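Local coordinates for protein Crov588 (PDB 6NYR) that is of unknown function but folds as a long leucine-rich-repeat solenoid of FNIP repeats that curves into a nearly closed ring, at residues H87-L92 against F108-V113; H277-N282 against H299-N304; Q484-N489 against E510-N515. All blocks are in the same frame, centred on the assembly; numbering follows the deposited sequence.

Interaction 1 of 3, residues H87-L92 against F108-V113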
loop_
_atom_site.group_PDB
_atom_site.type_symbol
_atom_site.label_atom_id
_atom_site.label_comp_id
_atom_site.label_asym_id
_atom_site.label_seq_id
_atom_site.Cartn_x
_atom_site.Cartn_y
_atom_site.Cartn_z
ATOM N N HIS A 87 28.313 20.187 8.923
ATOM C CA HIS A 87 28.565 20.510 10.317
ATOM C C HIS A 87 30.034 20.871 10.505
ATOM O O HIS A 87 30.922 20.312 9.858
ATOM C CB HIS A 87 28.232 19.345 11.273
ATOM C CG HIS A 87 26.803 18.906 11.225
ATOM N ND1 HIS A 87 25.775 19.648 11.768
ATOM C CD2 HIS A 87 26.231 17.794 10.708
ATOM C CE1 HIS A 87 24.631 19.017 11.575
ATOM N NE2 HIS A 87 24.880 17.888 10.936
ATOM N N SER A 88 30.279 21.810 11.417
ATOM C CA SER A 88 31.585 21.970 12.041
ATOM C C SER A 88 31.588 21.187 13.352
ATOM O O SER A 88 30.533 20.887 13.918
ATOM C CB SER A 88 31.904 23.440 12.307
ATOM O OG SER A 88 31.306 23.880 13.508
ATOM N N LEU A 89 32.785 20.833 13.825
ATOM C CA LEU A 89 32.871 20.122 15.096
ATOM C C LEU A 89 32.376 20.977 16.253
ATOM O O LEU A 89 31.806 20.438 17.208
ATOM C CB LEU A 89 34.303 19.651 15.338
ATOM C CG LEU A 89 34.889 18.809 14.197
ATOM C CD1 LEU A 89 36.369 18.553 14.406
ATOM C CD2 LEU A 89 34.119 17.504 14.062
ATOM N N GLU A 90 32.603 22.291 16.197
ATOM C CA GLU A 90 31.977 23.198 17.150
ATOM C C GLU A 90 30.469 22.990 17.197
ATOM O O GLU A 90 29.884 22.848 18.276
ATOM C CB GLU A 90 32.307 24.649 16.790
ATOM C CG GLU A 90 31.551 25.671 17.633
ATOM C CD GLU A 90 32.254 27.012 17.719
ATOM O OE1 GLU A 90 33.424 27.043 18.153
ATOM O OE2 GLU A 90 31.634 28.036 17.363
ATOM N N GLU A 91 29.817 22.985 16.031
ATOM C CA GLU A 91 28.375 22.764 15.988
ATOM C C GLU A 91 27.984 21.502 16.749
ATOM O O GLU A 91 27.030 21.505 17.537
ATOM C CB GLU A 91 27.894 22.689 14.535
ATOM C CG GLU A 91 26.443 22.256 14.404
ATOM C CD GLU A 91 25.802 22.708 13.106
ATOM O OE1 GLU A 91 26.328 23.639 12.460
ATOM O OE2 GLU A 91 24.757 22.132 12.735
ATOM N N LEU A 92 28.702 20.401 16.513
ATOM C CA LEU A 92 28.356 19.144 17.167
ATOM C C LEU A 92 28.582 19.233 18.671
ATOM O O LEU A 92 27.806 18.682 19.461
ATOM C CB LEU A 92 29.173 18.001 16.571
ATOM C CG LEU A 92 29.035 17.800 15.062
ATOM C CD1 LEU A 92 29.821 16.569 14.623
ATOM C CD2 LEU A 92 27.572 17.706 14.657
ATOM N N PHE A 108 28.614 16.333 5.998
ATOM C CA PHE A 108 29.622 16.241 7.040
ATOM C C PHE A 108 30.593 15.105 6.758
ATOM O O PHE A 108 30.189 13.971 6.493
ATOM C CB PHE A 108 28.962 16.028 8.397
ATOM C CG PHE A 108 29.938 15.959 9.530
ATOM C CD1 PHE A 108 30.599 17.100 9.953
ATOM C CD2 PHE A 108 30.202 14.764 10.171
ATOM C CE1 PHE A 108 31.494 17.054 10.997
ATOM C CE2 PHE A 108 31.100 14.709 11.217
ATOM C CZ PHE A 108 31.750 15.855 11.630
ATOM N N ASN A 109 31.881 15.413 6.841
ATOM C CA ASN A 109 32.915 14.434 6.546
ATOM C C ASN A 109 34.228 14.867 7.182
ATOM O O ASN A 109 35.239 15.022 6.490
ATOM C CB ASN A 109 33.069 14.265 5.035
ATOM C CG ASN A 109 33.983 13.120 4.677
ATOM O OD1 ASN A 109 34.219 12.228 5.490
ATOM N ND2 ASN A 109 34.512 13.142 3.466
ATOM N N GLN A 110 34.214 15.062 8.498
ATOM C CA GLN A 110 35.403 15.410 9.262
ATOM C C GLN A 110 35.542 14.439 10.424
ATOM O O GLN A 110 34.549 13.926 10.947
ATOM C CB GLN A 110 35.349 16.836 9.802
ATOM C CG GLN A 110 35.308 17.915 8.751
ATOM C CD GLN A 110 34.940 19.262 9.343
ATOM O OE1 GLN A 110 35.650 19.802 10.192
ATOM N NE2 GLN A 110 33.812 19.804 8.904
ATOM N N GLU A 111 36.781 14.203 10.838
ATOM C CA GLU A 111 37.045 13.239 11.899
ATOM C C GLU A 111 36.447 13.735 13.210
ATOM O O GLU A 111 36.775 14.830 13.677
ATOM C CB GLU A 111 38.549 13.013 12.024
ATOM C CG GLU A 111 38.934 11.962 13.036
ATOM C CD GLU A 111 40.355 11.465 12.835
ATOM O OE1 GLU A 111 40.889 11.617 11.714
ATOM O OE2 GLU A 111 40.933 10.907 13.792
ATOM N N ILE A 112 35.550 12.941 13.785
ATOM C CA ILE A 112 34.983 13.226 15.099
ATOM C C ILE A 112 35.906 12.620 16.150
ATOM O O ILE A 112 36.179 11.416 16.125
ATOM C CB ILE A 112 33.560 12.667 15.241
ATOM C CG1 ILE A 112 32.615 13.347 14.253
ATOM C CG2 ILE A 112 33.069 12.829 16.681
ATOM C CD1 ILE A 112 31.227 12.739 14.225
ATOM N N VAL A 113 36.366 13.445 17.088
ATOM C CA VAL A 113 37.243 12.974 18.152
ATOM C C VAL A 113 36.491 12.868 19.472
ATOM O O VAL A 113 35.275 13.071 19.527
ATOM C CB VAL A 113 38.475 13.887 18.297
ATOM C CG1 VAL A 113 39.413 13.707 17.108
ATOM C CG2 VAL A 113 38.053 15.347 18.409
#
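H87 turns the edge of its imidazole toward the face of F108 in an offset edge-to-face pair, with ring centroids 5.9 Å apart and planes at 67°. The contact belongs to a circular leucine-rich-repeat solenoid, at a point where the short helix 89-93 leans on the irregular loop joining strand 101-103 to strand 123-125. The phenyl ring is the centre of the contact. F108 CG lies anti to the backbone N (chi1 -178°), which sends the ring across to the other segment, and its CD1 comes within 3.5 Å of H87 CB. The carbonyl oxygen H87 O meets the phenyl edge in the plane of the ring. L89 CD2 also comes in at the edge, 3.8 Å from F108 CZ, whereas L92 CD1 approaches the same CZ obliquely at 3.6 Å. L92 CD1 reaches on to I112 CD1, at 4.1 Å, so one methyl bridges the phenylalanine and the isoleucine of the loop. On the more exposed side, Q110 NE2 lies 3.1 Å from H87 O, but the angle is too poor for a hydrogen bond, and no hydrogen bond links the two segments.

A second shell fixes the histidine. G105 N donates to H87 NE2, and H87 ND1 makes a weak hydrogen bond to E91 OE2, an oxygen also held in a salt bridge by K85. The imidazole is thus held at both nitrogens, while L92 CD2 covers part of one face and Y81 adds a further edge-to-face ring contact. Farther out, L104 and V116 pack on L92, and L117 and V138 on I112. The start of the helix is set by S88, its N-cap residue, whose OG accepts a nearly straight bond of 3.1 Å from E91 N.

Interaction 2 of 3, residues H277-N282 against H299-N304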
loop_
_atom_site.group_PDB
_atom_site.type_symbol
_atom_site.label_atom_id
_atom_site.label_comp_id
_atom_site.label_asym_id
_atom_site.label_seq_id
_atom_site.Cartn_x
_atom_site.Cartn_y
_atom_site.Cartn_z
ATOM N N HIS A 277 10.511 -20.732 8.282
ATOM C CA HIS A 277 10.393 -20.019 7.018
ATOM C C HIS A 277 11.667 -20.173 6.200
ATOM O O HIS A 277 12.763 -19.864 6.683
ATOM C CB HIS A 277 10.113 -18.529 7.245
ATOM C CG HIS A 277 8.788 -18.246 7.879
ATOM N ND1 HIS A 277 8.443 -18.711 9.131
ATOM C CD2 HIS A 277 7.718 -17.550 7.429
ATOM C CE1 HIS A 277 7.221 -18.311 9.426
ATOM N NE2 HIS A 277 6.758 -17.604 8.411
ATOM N N ILE A 278 11.522 -20.645 4.965
ATOM C CA ILE A 278 12.621 -20.716 4.008
ATOM C C ILE A 278 12.203 -20.004 2.731
ATOM O O ILE A 278 11.140 -20.291 2.172
ATOM C CB ILE A 278 13.026 -22.171 3.696
ATOM C CG1 ILE A 278 13.643 -22.820 4.937
ATOM C CG2 ILE A 278 13.997 -22.224 2.522
ATOM C CD1 ILE A 278 13.936 -24.292 4.786
ATOM N N THR A 279 13.044 -19.087 2.267
ATOM C CA THR A 279 12.869 -18.430 0.980
ATOM C C THR A 279 14.128 -18.645 0.155
ATOM O O THR A 279 15.241 -18.427 0.647
ATOM C CB THR A 279 12.594 -16.934 1.146
ATOM O OG1 THR A 279 11.355 -16.751 1.844
ATOM C CG2 THR A 279 12.515 -16.247 -0.217
ATOM N N PHE A 280 13.955 -19.096 -1.081
ATOM C CA PHE A 280 15.059 -19.238 -2.018
ATOM C C PHE A 280 15.110 -18.021 -2.935
ATOM O O PHE A 280 14.114 -17.321 -3.140
ATOM C CB PHE A 280 14.926 -20.516 -2.857
ATOM C CG PHE A 280 15.247 -21.773 -2.103
ATOM C CD1 PHE A 280 16.559 -22.103 -1.807
ATOM C CD2 PHE A 280 14.238 -22.629 -1.701
ATOM C CE1 PHE A 280 16.858 -23.260 -1.114
ATOM C CE2 PHE A 280 14.531 -23.793 -1.008
ATOM C CZ PHE A 280 15.843 -24.108 -0.715
ATOM N N GLY A 281 16.298 -17.782 -3.496
ATOM C CA GLY A 281 16.495 -16.703 -4.436
ATOM C C GLY A 281 16.223 -17.145 -5.861
ATOM O O GLY A 281 15.833 -18.279 -6.133
ATOM N N ASN A 282 16.452 -16.213 -6.786
ATOM C CA ASN A 282 16.054 -16.427 -8.173
ATOM C C ASN A 282 16.687 -17.684 -8.762
ATOM O O ASN A 282 16.017 -18.447 -9.467
ATOM C CB ASN A 282 16.426 -15.205 -9.015
ATOM C CG ASN A 282 15.616 -15.111 -10.291
ATOM O OD1 ASN A 282 15.724 -15.963 -11.171
ATOM N ND2 ASN A 282 14.810 -14.062 -10.405
ATOM N N HIS A 299 6.540 -22.398 6.085
ATOM C CA HIS A 299 6.491 -21.529 4.917
ATOM C C HIS A 299 7.685 -21.814 4.023
ATOM O O HIS A 299 8.831 -21.826 4.487
ATOM C CB HIS A 299 6.454 -20.060 5.345
ATOM C CG HIS A 299 5.174 -19.668 6.014
ATOM N ND1 HIS A 299 4.812 -20.131 7.260
ATOM C CD2 HIS A 299 4.162 -18.870 5.599
ATOM C CE1 HIS A 299 3.636 -19.627 7.589
ATOM N NE2 HIS A 299 3.220 -18.857 6.600
ATOM N N LEU A 300 7.403 -22.067 2.745
ATOM C CA LEU A 300 8.431 -22.400 1.768
ATOM C C LEU A 300 8.173 -21.632 0.484
ATOM O O LEU A 300 7.114 -21.787 -0.132
ATOM C CB LEU A 300 8.452 -23.905 1.492
ATOM C CG LEU A 300 9.486 -24.367 0.461
ATOM C CD1 LEU A 300 10.878 -23.926 0.863
ATOM C CD2 LEU A 300 9.413 -25.883 0.297
ATOM N N THR A 301 9.145 -20.818 0.081
ATOM C CA THR A 301 9.059 -20.015 -1.133
ATOM C C THR A 301 10.241 -20.362 -2.030
ATOM O O THR A 301 11.398 -20.214 -1.620
ATOM C CB THR A 301 9.066 -18.518 -0.806
ATOM O OG1 THR A 301 7.920 -18.190 -0.010
ATOM C CG2 THR A 301 9.060 -17.679 -2.081
ATOM N N PHE A 302 9.950 -20.834 -3.242
ATOM C CA PHE A 302 10.984 -21.084 -4.232
ATOM C C PHE A 302 11.195 -19.838 -5.094
ATOM O O PHE A 302 10.308 -18.999 -5.257
ATOM C CB PHE A 302 10.624 -22.273 -5.133
ATOM C CG PHE A 302 10.736 -23.603 -4.456
ATOM C CD1 PHE A 302 11.977 -24.156 -4.188
ATOM C CD2 PHE A 302 9.600 -24.308 -4.094
ATOM C CE1 PHE A 302 12.082 -25.385 -3.561
ATOM C CE2 PHE A 302 9.701 -25.537 -3.465
ATOM C CZ PHE A 302 10.946 -26.073 -3.203
ATOM N N GLY A 303 12.397 -19.746 -5.678
ATOM C CA GLY A 303 12.724 -18.683 -6.603
ATOM C C GLY A 303 12.308 -19.010 -8.029
ATOM O O GLY A 303 11.871 -20.114 -8.344
ATOM N N ASN A 304 12.505 -18.030 -8.915
ATOM C CA ASN A 304 11.915 -18.111 -10.248
ATOM C C ASN A 304 12.506 -19.247 -11.073
ATOM O O ASN A 304 11.823 -19.776 -11.955
ATOM C CB ASN A 304 12.073 -16.773 -10.972
ATOM C CG ASN A 304 11.103 -15.720 -10.461
ATOM O OD1 ASN A 304 9.947 -16.026 -10.150
ATOM N ND2 ASN A 304 11.561 -14.475 -10.380
HETATM O O HOH W 1 8.478 -18.729 2.730
#
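H277 and H299 stack their imidazoles face over face with an offset, centroids 4.2 Å apart and planes only 5° from parallel. In both, CG is anti to the carbonyl carbon (chi1 -66° in H277), which sends the two rings off their strands in the same direction. H277 NE2 sits over the rim of the H299 ring, 3.4 Å from H299 ND1 but badly angled for a hydrogen bond, and H299 CB makes a CH-pi contact over the face of the H277 ring. Y255 and H321 extend the stack on the neighbouring strands. T279 and T301 share this face of the strands, their side chains also running alongside each other.

These are adjacent parallel strands of the leucine-rich-repeat solenoid, in exact register. I278 N donates to H299 O, T301 N to I278 O (2.9 Å) and F280 N to T301 O (2.8 Å). A water bridges I278 O, to which it donates, and T301 OG1.

The buried side carries I278 and L300, with CG2 of I278 3.9 Å from CD1 of L300. Beyond them F280 and F302 point the same way with nearly parallel planes, yet are slid so far apart that the rings barely overlap; F280 CD2 touches F302 CD1 at 3.7 Å. Past the phenylalanines, G303 CA approaches G281 O at 3.2 Å in a CA-H...O contact that is close to straight, 169° at the hydrogen.

Interaction 3 of 3, residues Q484-N489 against E510-N515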
loop_
_atom_site.group_PDB
_atom_site.type_symbol
_atom_site.label_atom_id
_atom_site.label_comp_id
_atom_site.label_asym_id
_atom_site.label_seq_id
_atom_site.Cartn_x
_atom_site.Cartn_y
_atom_site.Cartn_z
ATOM N N GLN A 484 -26.419 -4.114 -22.691
ATOM C CA GLN A 484 -27.714 -4.744 -22.904
ATOM C C GLN A 484 -28.758 -4.087 -22.010
ATOM O O GLN A 484 -28.442 -3.569 -20.933
ATOM C CB GLN A 484 -27.664 -6.258 -22.622
ATOM C CG GLN A 484 -26.641 -7.026 -23.457
ATOM C CD GLN A 484 -26.867 -6.906 -24.956
ATOM O OE1 GLN A 484 -27.998 -6.975 -25.435
ATOM N NE2 GLN A 484 -25.783 -6.723 -25.703
ATOM N N LYS A 485 -30.003 -4.095 -22.483
ATOM C CA LYS A 485 -31.116 -3.577 -21.700
ATOM C C LYS A 485 -31.244 -4.330 -20.379
ATOM O O LYS A 485 -31.129 -5.557 -20.333
ATOM C CB LYS A 485 -32.419 -3.714 -22.489
ATOM C CG LYS A 485 -32.623 -2.711 -23.610
ATOM C CD LYS A 485 -33.905 -3.043 -24.379
ATOM C CE LYS A 485 -34.252 -1.971 -25.398
ATOM N NZ LYS A 485 -33.316 -1.955 -26.557
ATOM N N ILE A 486 -31.478 -3.584 -19.300
ATOM C CA ILE A 486 -31.794 -4.149 -17.987
ATOM C C ILE A 486 -33.271 -3.898 -17.706
ATOM O O ILE A 486 -33.726 -2.748 -17.687
ATOM C CB ILE A 486 -30.896 -3.573 -16.880
ATOM C CG1 ILE A 486 -29.433 -3.698 -17.310
ATOM C CG2 ILE A 486 -31.165 -4.289 -15.570
ATOM C CD1 ILE A 486 -28.422 -3.383 -16.224
ATOM N N ILE A 487 -34.014 -4.978 -17.489
ATOM C CA ILE A 487 -35.468 -4.953 -17.485
ATOM C C ILE A 487 -35.991 -5.154 -16.062
ATOM O O ILE A 487 -35.242 -5.441 -15.128
ATOM C CB ILE A 487 -36.042 -6.029 -18.431
ATOM C CG1 ILE A 487 -35.477 -5.846 -19.846
ATOM C CG2 ILE A 487 -37.558 -6.011 -18.481
ATOM C CD1 ILE A 487 -35.667 -4.447 -20.413
ATOM N N GLU A 488 -37.302 -4.964 -15.910
ATOM C CA GLU A 488 -38.006 -5.287 -14.677
ATOM C C GLU A 488 -37.714 -6.713 -14.232
ATOM O O GLU A 488 -37.637 -7.632 -15.050
ATOM C CB GLU A 488 -39.516 -5.109 -14.893
ATOM C CG GLU A 488 -40.343 -4.948 -13.634
ATOM C CD GLU A 488 -41.584 -4.092 -13.859
ATOM O OE1 GLU A 488 -41.724 -3.505 -14.955
ATOM O OE2 GLU A 488 -42.424 -4.016 -12.940
ATOM N N ASN A 489 -37.549 -6.886 -12.922
ATOM C CA ASN A 489 -37.429 -8.208 -12.308
ATOM C C ASN A 489 -36.164 -8.926 -12.766
ATOM O O ASN A 489 -36.154 -10.147 -12.941
ATOM C CB ASN A 489 -38.655 -9.081 -12.601
ATOM C CG ASN A 489 -39.939 -8.519 -12.022
ATOM O OD1 ASN A 489 -39.997 -8.142 -10.849
ATOM N ND2 ASN A 489 -40.981 -8.463 -12.844
ATOM N N GLU A 510 -38.934 2.303 -15.114
ATOM C CA GLU A 510 -39.278 2.694 -13.748
ATOM C C GLU A 510 -38.974 1.636 -12.690
ATOM O O GLU A 510 -38.284 1.918 -11.705
ATOM C CB GLU A 510 -40.762 3.098 -13.689
ATOM C CG GLU A 510 -41.018 4.556 -14.051
ATOM C CD GLU A 510 -42.493 4.923 -14.070
ATOM O OE1 GLU A 510 -43.195 4.637 -13.077
ATOM O OE2 GLU A 510 -42.950 5.487 -15.087
ATOM N N ASN A 511 -39.509 0.432 -12.841
ATOM C CA ASN A 511 -39.321 -0.610 -11.824
ATOM C C ASN A 511 -38.221 -1.593 -12.220
ATOM O O ASN A 511 -38.420 -2.805 -12.303
ATOM C CB ASN A 511 -40.640 -1.325 -11.543
ATOM C CG ASN A 511 -41.663 -0.416 -10.894
ATOM O OD1 ASN A 511 -42.745 -0.187 -11.437
ATOM N ND2 ASN A 511 -41.323 0.116 -9.723
ATOM N N VAL A 512 -37.033 -1.043 -12.439
ATOM C CA VAL A 512 -35.850 -1.820 -12.782
ATOM C C VAL A 512 -34.844 -1.839 -11.634
ATOM O O VAL A 512 -34.342 -2.899 -11.255
ATOM C CB VAL A 512 -35.199 -1.273 -14.074
ATOM C CG1 VAL A 512 -33.890 -1.991 -14.355
ATOM C CG2 VAL A 512 -36.164 -1.382 -15.246
ATOM N N LEU A 513 -34.560 -0.677 -11.052
ATOM C CA LEU A 513 -33.565 -0.567 -9.992
ATOM C C LEU A 513 -34.205 -0.853 -8.641
ATOM O O LEU A 513 -35.140 -0.141 -8.248
ATOM C CB LEU A 513 -32.945 0.818 -10.005
ATOM C CG LEU A 513 -32.220 1.146 -11.313
ATOM C CD1 LEU A 513 -31.860 2.609 -11.420
ATOM C CD2 LEU A 513 -30.966 0.279 -11.426
ATOM N N PRO A 514 -33.737 -1.855 -7.901
ATOM C CA PRO A 514 -34.469 -2.279 -6.700
ATOM C C PRO A 514 -34.411 -1.241 -5.593
ATOM O O PRO A 514 -33.480 -0.437 -5.504
ATOM C CB PRO A 514 -33.760 -3.577 -6.285
ATOM C CG PRO A 514 -32.367 -3.441 -6.839
ATOM C CD PRO A 514 -32.491 -2.625 -8.110
ATOM N N ASN A 515 -35.425 -1.278 -4.728
ATOM C CA ASN A 515 -35.505 -0.358 -3.599
ATOM C C ASN A 515 -34.537 -0.714 -2.480
ATOM O O ASN A 515 -34.689 -0.242 -1.348
ATOM C CB ASN A 515 -36.941 -0.307 -3.070
ATOM C CG ASN A 515 -37.860 0.493 -3.970
ATOM O OD1 ASN A 515 -37.677 1.699 -4.136
ATOM N ND2 ASN A 515 -38.847 -0.170 -4.561
#
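V512 packs its two methyl groups against the backbone and side chain of the loop 484-489, and it buries more surface than any other single residue of the contact. The apolar part is small: I486 CG2 meets V512 CG1 at 3.8 Å, the two side chains crossing at about a right angle. The valine has CG1 anti to its nitrogen (chi1 174°), which brings this methyl close to I486 O as well, at 3.4 Å. The other methyl, V512 CG2, reaches the peptide that follows, 3.8 Å from E488 N. One branched side chain thus lies against the backbone from I486 to E488; V512 and I486 are themselves buried, whereas I487 is exposed.

The second group of contacts gathers round a carbonyl oxygen. N511 O accepts a CA-H...O contact from E488 CA at 3.5 Å, and E488 CG comes still nearer to the same N511 O, at 3.2 Å. From there the extended glutamate chain runs alongside N511, pointing the same way. E488 OE2 ends 3.5 Å from N511 CB, so it is the methylene of the asparagine that the carboxylate meets; the carboxylate and amide planes are 50° apart.

Conventional hydrogen bonds between the two segments are absent. The loop 510-515 has one of its own, a weak bond from V512 N to E510 O.

In the leucine-rich-repeat solenoid these are successive coils, here in the loops away from the parallel strands. The segment 484-489 runs between strand 475-477 and strand 497-499; the loop segment 510-515 follows on the way to strand 519-521. The same two loops also meet just outside the segments, I487 touching M509 and L513 touching L491, while Q484 NE2 bonds to N461 OD1 in the loop that precedes strand 475-477.

How the interactions relate
The three contacts follow one another along the chain and sample well-separated arcs of the ring. Interaction 1 lies about 45 Å from interaction 2, centre to centre, and interaction 2 about 51 Å from interaction 3. Interactions 1 and 3 face each other across the centre of the chain, their centres about 75 Å apart. None touches another; the nearest atoms of any two are at least about 35 Å apart. Interaction 2 belongs to the strands, 23 Å from the chain's centre, whereas interaction 1, a short helix against a loop, and interaction 3, loop against loop, lie farther out, at 39 and 38 Å. No active site is known; a glycerol, probably from crystallisation, lies beside N304 of interaction 2.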